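D-mannose isomerase (Marinomonas mediterranea, PDB 5X32) catalyses the reversible isomerisation of D-mannose to D-fructose, and also isomerises D-lyxose with lower efficiency. Local coordinates at residues A[133-136]-A[137-141]; A[165-168]-A[169-173]. One frame throughout, in Å; residues are numbered along the deposited sequence.

Contact 1 (A[133-136]-A[137-141]); sequences AEVW and IEVTY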
ATOM      1  N   ALA A 133      18.853   2.431  10.751  1.00 74.46           N
ATOM      2  CA  ALA A 133      17.537   1.899  10.468  1.00 69.55           C
ATOM      3  C   ALA A 133      17.538   0.376  10.546  1.00 72.54           C
ATOM      4  O   ALA A 133      16.528  -0.238  10.907  1.00 71.50           O
ATOM      5  CB  ALA A 133      17.059   2.369   9.106  1.00 69.22           C
ATOM      6  N   GLU A 134      18.674  -0.228  10.201  1.00 74.36           N
ATOM      7  CA  GLU A 134      18.794  -1.679  10.210  1.00 72.82           C
ATOM      8  C   GLU A 134      18.424  -2.208  11.583  1.00 69.71           C
ATOM      9  O   GLU A 134      17.719  -3.207  11.703  1.00 67.52           O
ATOM     10  CB  GLU A 134      20.212  -2.105   9.824  1.00 71.60           C
ATOM     11  CG  GLU A 134      20.395  -3.604   9.782  1.00 77.62           C
ATOM     12  CD  GLU A 134      21.490  -4.024   8.826  1.00 85.86           C
ATOM     13  OE1 GLU A 134      22.331  -3.157   8.489  1.00 86.34           O
ATOM     14  OE2 GLU A 134      21.480  -5.194   8.368  1.00 86.43           O
ATOM     15  N   VAL A 135      18.843  -1.466  12.606  1.00 71.06           N
ATOM     16  CA  VAL A 135      18.496  -1.761  13.992  1.00 73.16           C
ATOM     17  C   VAL A 135      17.027  -1.456  14.277  1.00 71.04           C
ATOM     18  O   VAL A 135      16.337  -2.274  14.894  1.00 72.02           O
ATOM     19  CB  VAL A 135      19.378  -0.968  14.999  1.00 74.95           C
ATOM     20  CG1 VAL A 135      18.834  -1.103  16.415  1.00 65.46           C
ATOM     21  CG2 VAL A 135      20.837  -1.423  14.932  1.00 65.47           C
ATOM     22  N   TRP A 136      16.548  -0.299  13.811  1.00 67.55           N
ATOM     23  CA  TRP A 136      15.150   0.087  14.008  1.00 63.04           C
ATOM     24  C   TRP A 136      14.209  -0.979  13.448  1.00 67.11           C
ATOM     25  O   TRP A 136      13.250  -1.397  14.110  1.00 65.73           O
ATOM     26  CB  TRP A 136      14.872   1.416  13.332  1.00 63.27           C
ATOM     27  CG  TRP A 136      15.655   2.534  13.885  1.00 71.56           C
ATOM     28  CD1 TRP A 136      16.248   2.586  15.107  1.00 66.71           C
ATOM     29  CD2 TRP A 136      15.946   3.784  13.240  1.00 72.05           C
ATOM     30  NE1 TRP A 136      16.880   3.791  15.271  1.00 71.78           N
ATOM     31  CE2 TRP A 136      16.716   4.545  14.142  1.00 69.35           C
ATOM     32  CE3 TRP A 136      15.625   4.333  11.993  1.00 65.59           C
ATOM     33  CZ2 TRP A 136      17.174   5.825  13.839  1.00 61.41           C
ATOM     34  CZ3 TRP A 136      16.087   5.606  11.690  1.00 66.62           C
ATOM     35  CH2 TRP A 136      16.853   6.336  12.611  1.00 64.24           C
ATOM     36  N   ILE A 137      14.524  -1.452  12.245  1.00 65.44           N
ATOM     37  CA  ILE A 137      13.723  -2.483  11.608  1.00 66.72           C
ATOM     38  C   ILE A 137      13.687  -3.661  12.554  1.00 70.84           C
ATOM     39  O   ILE A 137      12.611  -4.183  12.944  1.00 66.69           O
ATOM     40  CB  ILE A 137      14.330  -2.926  10.259  1.00 63.07           C
ATOM     41  CG1 ILE A 137      14.291  -1.792   9.237  1.00 60.67           C
ATOM     42  CG2 ILE A 137      13.627  -4.167   9.744  1.00 60.00           C
ATOM     43  CD1 ILE A 137      15.063  -2.094   7.990  1.00 60.36           C
ATOM     44  N   GLU A 138      14.894  -3.984  13.009  1.00 70.35           N
ATOM     45  CA  GLU A 138      15.117  -5.146  13.852  1.00 73.88           C
ATOM     46  C   GLU A 138      14.334  -4.971  15.150  1.00 70.16           C
ATOM     47  O   GLU A 138      13.735  -5.934  15.640  1.00 67.03           O
ATOM     48  CB  GLU A 138      16.619  -5.339  14.080  1.00 73.10           C
ATOM     49  CG  GLU A 138      17.032  -6.202  15.243  1.00 76.10           C
ATOM     50  CD  GLU A 138      18.553  -6.195  15.432  1.00 87.40           C
ATOM     51  OE1 GLU A 138      19.306  -6.066  14.433  1.00 79.80           O
ATOM     52  OE2 GLU A 138      18.996  -6.268  16.598  1.00 95.17           O
ATOM     53  N   VAL A 139      14.293  -3.741  15.672  1.00 62.01           N
ATOM     54  CA  VAL A 139      13.563  -3.507  16.913  1.00 62.49           C
ATOM     55  C   VAL A 139      12.080  -3.732  16.671  1.00 67.95           C
ATOM     56  O   VAL A 139      11.415  -4.462  17.414  1.00 67.74           O
ATOM     57  CB  VAL A 139      13.728  -2.076  17.468  1.00 66.26           C
ATOM     58  CG1 VAL A 139      12.809  -1.882  18.693  1.00 53.04           C
ATOM     59  CG2 VAL A 139      15.181  -1.765  17.801  1.00 60.47           C
ATOM     60  N   THR A 140      11.578  -3.134  15.591  1.00 67.30           N
ATOM     61  CA  THR A 140      10.144  -3.113  15.349  1.00 64.41           C
ATOM     62  C   THR A 140       9.636  -4.514  15.070  1.00 62.53           C
ATOM     63  O   THR A 140       8.578  -4.930  15.580  1.00 61.37           O
ATOM     64  CB  THR A 140       9.802  -2.171  14.197  1.00 65.89           C
ATOM     65  OG1 THR A 140      10.395  -0.893  14.462  1.00 67.44           O
ATOM     66  CG2 THR A 140       8.292  -2.010  14.071  1.00 61.20           C
ATOM     67  N   TYR A 141      10.437  -5.270  14.334  1.00 60.63           N
ATOM     68  CA  TYR A 141      10.087  -6.653  14.074  1.00 66.46           C
ATOM     69  C   TYR A 141       9.870  -7.389  15.404  1.00 70.01           C
ATOM     70  O   TYR A 141       8.883  -8.118  15.555  1.00 70.30           O
ATOM     71  CB  TYR A 141      11.174  -7.341  13.225  1.00 64.35           C
ATOM     72  CG  TYR A 141      10.815  -8.754  12.842  1.00 69.34           C
ATOM     73  CD1 TYR A 141      11.142  -9.820  13.665  1.00 71.05           C
ATOM     74  CD2 TYR A 141      10.127  -9.022  11.668  1.00 68.66           C
ATOM     75  CE1 TYR A 141      10.810 -11.113  13.318  1.00 73.97           C
ATOM     76  CE2 TYR A 141       9.792 -10.307  11.310  1.00 64.31           C
ATOM     77  CZ  TYR A 141      10.130 -11.353  12.137  1.00 72.52           C
ATOM     78  OH  TYR A 141       9.788 -12.649  11.790  1.00 71.75           O
TER
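W136 and T140 are joined twice at a single carbonyl oxygen, a worked example of how a helix pairs residues four apart. T140 N donates to W136 O at 2.8 Å, and T140 OG1 donates to the same W136 O at 2.9 Å. The hydroxyl can do this because it lies beside its own backbone N (chi1 -53°), turned back over the preceding turn; it approaches from above the carbonyl plane, whereas the amide comes in almost head-on. The doubled grip satisfies a threonine hydroxyl on a buried side of the helix. The remaining backbone bonds keep the same spacing: I137 N to A133 O at 2.7 Å, E138 N to E134 O at 3.2 Å and V139 N to V135 O.

These are the opening turns of helix 133-147, one of the helices of the (alpha/alpha)6 barrel found in this enzyme family. Its inner side packs on helices 112-127 and 173-190: I137 touches Y122, A186 and T190. The partly exposed W136 ring takes a cation-pi contact from R86, on helix 72-89.

Apolar contact within the stretch is slight and exposed. V135 CG1 meets V139 CG2 at 4.0 Å, the two valines leaning across each other at a slant.

Among the charged groups, E134 OE2 and E138 OE1 stay 6.5 Å apart on the exposed side, and any mutual repulsion is probably mild.

Contact 2 (A[165-168]-A[169-173]); sequences KTVS and PYRGQ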
ATOM      1  N   LYS A 165      -2.755  -4.449  26.871  1.00 80.40           N
ATOM      2  CA  LYS A 165      -3.427  -5.439  27.713  1.00 85.98           C
ATOM      3  C   LYS A 165      -4.673  -6.051  27.102  1.00 81.29           C
ATOM      4  O   LYS A 165      -4.988  -7.207  27.377  1.00 81.27           O
ATOM      5  CB  LYS A 165      -3.807  -4.843  29.076  1.00 89.22           C
ATOM      6  CG  LYS A 165      -2.655  -4.332  29.909  1.00 83.28           C
ATOM      7  CD  LYS A 165      -3.165  -3.519  31.101  1.00 90.78           C
ATOM      8  CE  LYS A 165      -4.656  -3.746  31.395  1.00 89.40           C
ATOM      9  NZ  LYS A 165      -5.048  -3.137  32.714  1.00 86.88           N
ATOM     10  N   THR A 166      -5.391  -5.281  26.294  1.00 80.19           N
ATOM     11  CA  THR A 166      -6.613  -5.787  25.679  1.00 77.30           C
ATOM     12  C   THR A 166      -6.415  -6.122  24.204  1.00 72.95           C
ATOM     13  O   THR A 166      -6.275  -5.227  23.373  1.00 76.63           O
ATOM     14  CB  THR A 166      -7.764  -4.768  25.797  1.00 76.31           C
ATOM     15  OG1 THR A 166      -7.985  -4.446  27.175  1.00 84.51           O
ATOM     16  CG2 THR A 166      -9.041  -5.320  25.188  1.00 64.07           C
ATOM     17  N   VAL A 167      -6.429  -7.406  23.867  1.00 75.38           N
ATOM     18  CA  VAL A 167      -6.258  -7.799  22.474  1.00 73.68           C
ATOM     19  C   VAL A 167      -7.611  -7.851  21.773  1.00 71.41           C
ATOM     20  O   VAL A 167      -8.590  -8.375  22.300  1.00 70.82           O
ATOM     21  CB  VAL A 167      -5.541  -9.166  22.340  1.00 66.88           C
ATOM     22  CG1 VAL A 167      -5.596  -9.658  20.906  1.00 64.75           C
ATOM     23  CG2 VAL A 167      -4.086  -9.047  22.810  1.00 65.25           C
ATOM     24  N   SER A 168      -7.662  -7.286  20.579  1.00 74.77           N
ATOM     25  CA  SER A 168      -8.883  -7.312  19.801  1.00 74.57           C
ATOM     26  C   SER A 168      -9.149  -8.720  19.291  1.00 70.74           C
ATOM     27  O   SER A 168      -8.222  -9.411  18.870  1.00 65.53           O
ATOM     28  CB  SER A 168      -8.793  -6.333  18.634  1.00 68.37           C
ATOM     29  OG  SER A 168     -10.080  -6.059  18.118  1.00 71.93           O
ATOM     30  N   PRO A 169     -10.420  -9.150  19.342  1.00 68.80           N
ATOM     31  CA  PRO A 169     -10.818 -10.449  18.792  1.00 72.51           C
ATOM     32  C   PRO A 169     -10.669 -10.452  17.277  1.00 73.55           C
ATOM     33  O   PRO A 169     -10.714 -11.516  16.660  1.00 73.40           O
ATOM     34  CB  PRO A 169     -12.301 -10.581  19.177  1.00 73.91           C
ATOM     35  CG  PRO A 169     -12.617  -9.407  20.064  1.00 69.44           C
ATOM     36  CD  PRO A 169     -11.560  -8.382  19.875  1.00 66.89           C
ATOM     37  N   TYR A 170     -10.511  -9.271  16.682  1.00 65.39           N
ATOM     38  CA  TYR A 170     -10.513  -9.175  15.228  1.00 65.17           C
ATOM     39  C   TYR A 170      -9.232  -9.746  14.622  1.00 64.82           C
ATOM     40  O   TYR A 170      -8.129  -9.532  15.138  1.00 65.84           O
ATOM     41  CB  TYR A 170     -10.695  -7.721  14.769  1.00 65.11           C
ATOM     42  CG  TYR A 170     -10.760  -7.576  13.262  1.00 60.66           C
ATOM     43  CD1 TYR A 170     -11.931  -7.877  12.577  1.00 61.91           C
ATOM     44  CD2 TYR A 170      -9.640  -7.176  12.516  1.00 55.36           C
ATOM     45  CE1 TYR A 170     -12.010  -7.769  11.189  1.00 59.56           C
ATOM     46  CE2 TYR A 170      -9.704  -7.066  11.121  1.00 54.94           C
ATOM     47  CZ  TYR A 170     -10.899  -7.369  10.469  1.00 61.65           C
ATOM     48  OH  TYR A 170     -11.010  -7.286   9.099  1.00 61.68           O
ATOM     49  N   ARG A 171      -9.402 -10.490  13.532  1.00 63.93           N
ATOM     50  CA  ARG A 171      -8.291 -10.876  12.676  1.00 61.46           C
ATOM     51  C   ARG A 171      -8.608 -10.404  11.267  1.00 60.41           C
ATOM     52  O   ARG A 171      -9.762 -10.452  10.828  1.00 55.55           O
ATOM     53  CB  ARG A 171      -8.052 -12.382  12.698  1.00 60.68           C
ATOM     54  CG  ARG A 171      -7.757 -12.936  14.069  1.00 62.23           C
ATOM     55  CD  ARG A 171      -6.441 -12.402  14.581  1.00 66.03           C
ATOM     56  NE  ARG A 171      -6.118 -12.905  15.910  1.00 69.70           N
ATOM     57  CZ  ARG A 171      -6.647 -12.422  17.032  1.00 68.24           C
ATOM     58  NH1 ARG A 171      -7.576 -11.473  16.976  1.00 63.92           N
ATOM     59  NH2 ARG A 171      -6.285 -12.916  18.208  1.00 63.54           N
ATOM     60  N   GLY A 172      -7.597  -9.899  10.575  1.00 55.47           N
ATOM     61  CA  GLY A 172      -7.813  -9.361   9.253  1.00 50.46           C
ATOM     62  C   GLY A 172      -6.672  -9.678   8.328  1.00 52.53           C
ATOM     63  O   GLY A 172      -5.528  -9.776   8.755  1.00 51.45           O
ATOM     64  N   GLN A 173      -6.992  -9.814   7.051  1.00 54.87           N
ATOM     65  CA  GLN A 173      -6.005 -10.088   6.026  1.00 56.54           C
ATOM     66  C   GLN A 173      -5.072  -8.894   5.783  1.00 52.46           C
ATOM     67  O   GLN A 173      -3.891  -9.058   5.473  1.00 51.88           O
ATOM     68  CB  GLN A 173      -6.718 -10.457   4.727  1.00 60.80           C
ATOM     69  CG  GLN A 173      -5.804 -10.420   3.542  1.00 58.95           C
ATOM     70  CD  GLN A 173      -5.884  -9.127   2.788  1.00 55.78           C
ATOM     71  OE1 GLN A 173      -6.880  -8.409   2.846  1.00 62.43           O
ATOM     72  NE2 GLN A 173      -4.821  -8.807   2.090  1.00 56.57           N
TER
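R171 reaches back along the chain to S168, and the hydrogen bond from R171 NH1 to S168 O, 2.9 Å long, is the polar link across this kinked but largely extended loop. The same NH1 also donates to Y170 O at 2.7 Å, so one nitrogen ties two carbonyls. The two acceptors are met differently. S168 O lies near the guanidinium plane, at its edge, and NH1 in turn is tilted only 18° from the carbonyl plane of S168; at Y170 O, by contrast, NH1 stands well above the carbonyl plane. A bend at chi2 (-66°) folds the arginine chain, which brings NH1 back toward both carbonyls.

This is the closely packed half. R171 is buried, with its side chain against L157, Y223, N225 and W227, and its NE forms a salt bridge with E150. Its backbone pairs with Y223 in the short antiparallel ribbon of strands 171-172 and 222-223. An alanine here would remove the guanidinium, and would probably leave E150 without its ionic partner and the S168 and Y170 carbonyls without their shared donor.

The solvent side is looser. V167 CG1 comes no nearer than 4.3 Å to R171 NH2, and exposed P169 adds little beyond its place in the chain. Y170 leads away from this side: its CB lies 3.8 Å from S168 OG, its hydroxyl is bonded to H222 ND1, and its side chain is about 9 Å from that of H251, the probable catalytic proton donor/acceptor. The chemistry implies a loop held partly by one cation serving two carbonyls and a carboxylate, alongside backbone bonds between S168 and E159 and between R171 and Y223, with little apolar contact between 165-168 and 169-173.

In the fold
From the N terminus, the chain first reaches contact 1, in the opening turns of helix 133-147, which closes no loop; side chains from these turns pack on helices 112-127, 173-190 and 193-212. The chain then passes through strands 149-150 and 155-160 before contact 2, a local contact in the loop that leads into strand 171-172 and the start of helix 173-190. The two contacts follow in series and neither nest nor cross; the centres of contact 1 and contact 2 are about 24 Å apart, and the two do not touch. Helix 173-190 relates them: it packs against residues of contact 1 and begins where contact 2 ends. Contact 2 is also tied to strand 149-150, which follows the helix of contact 1.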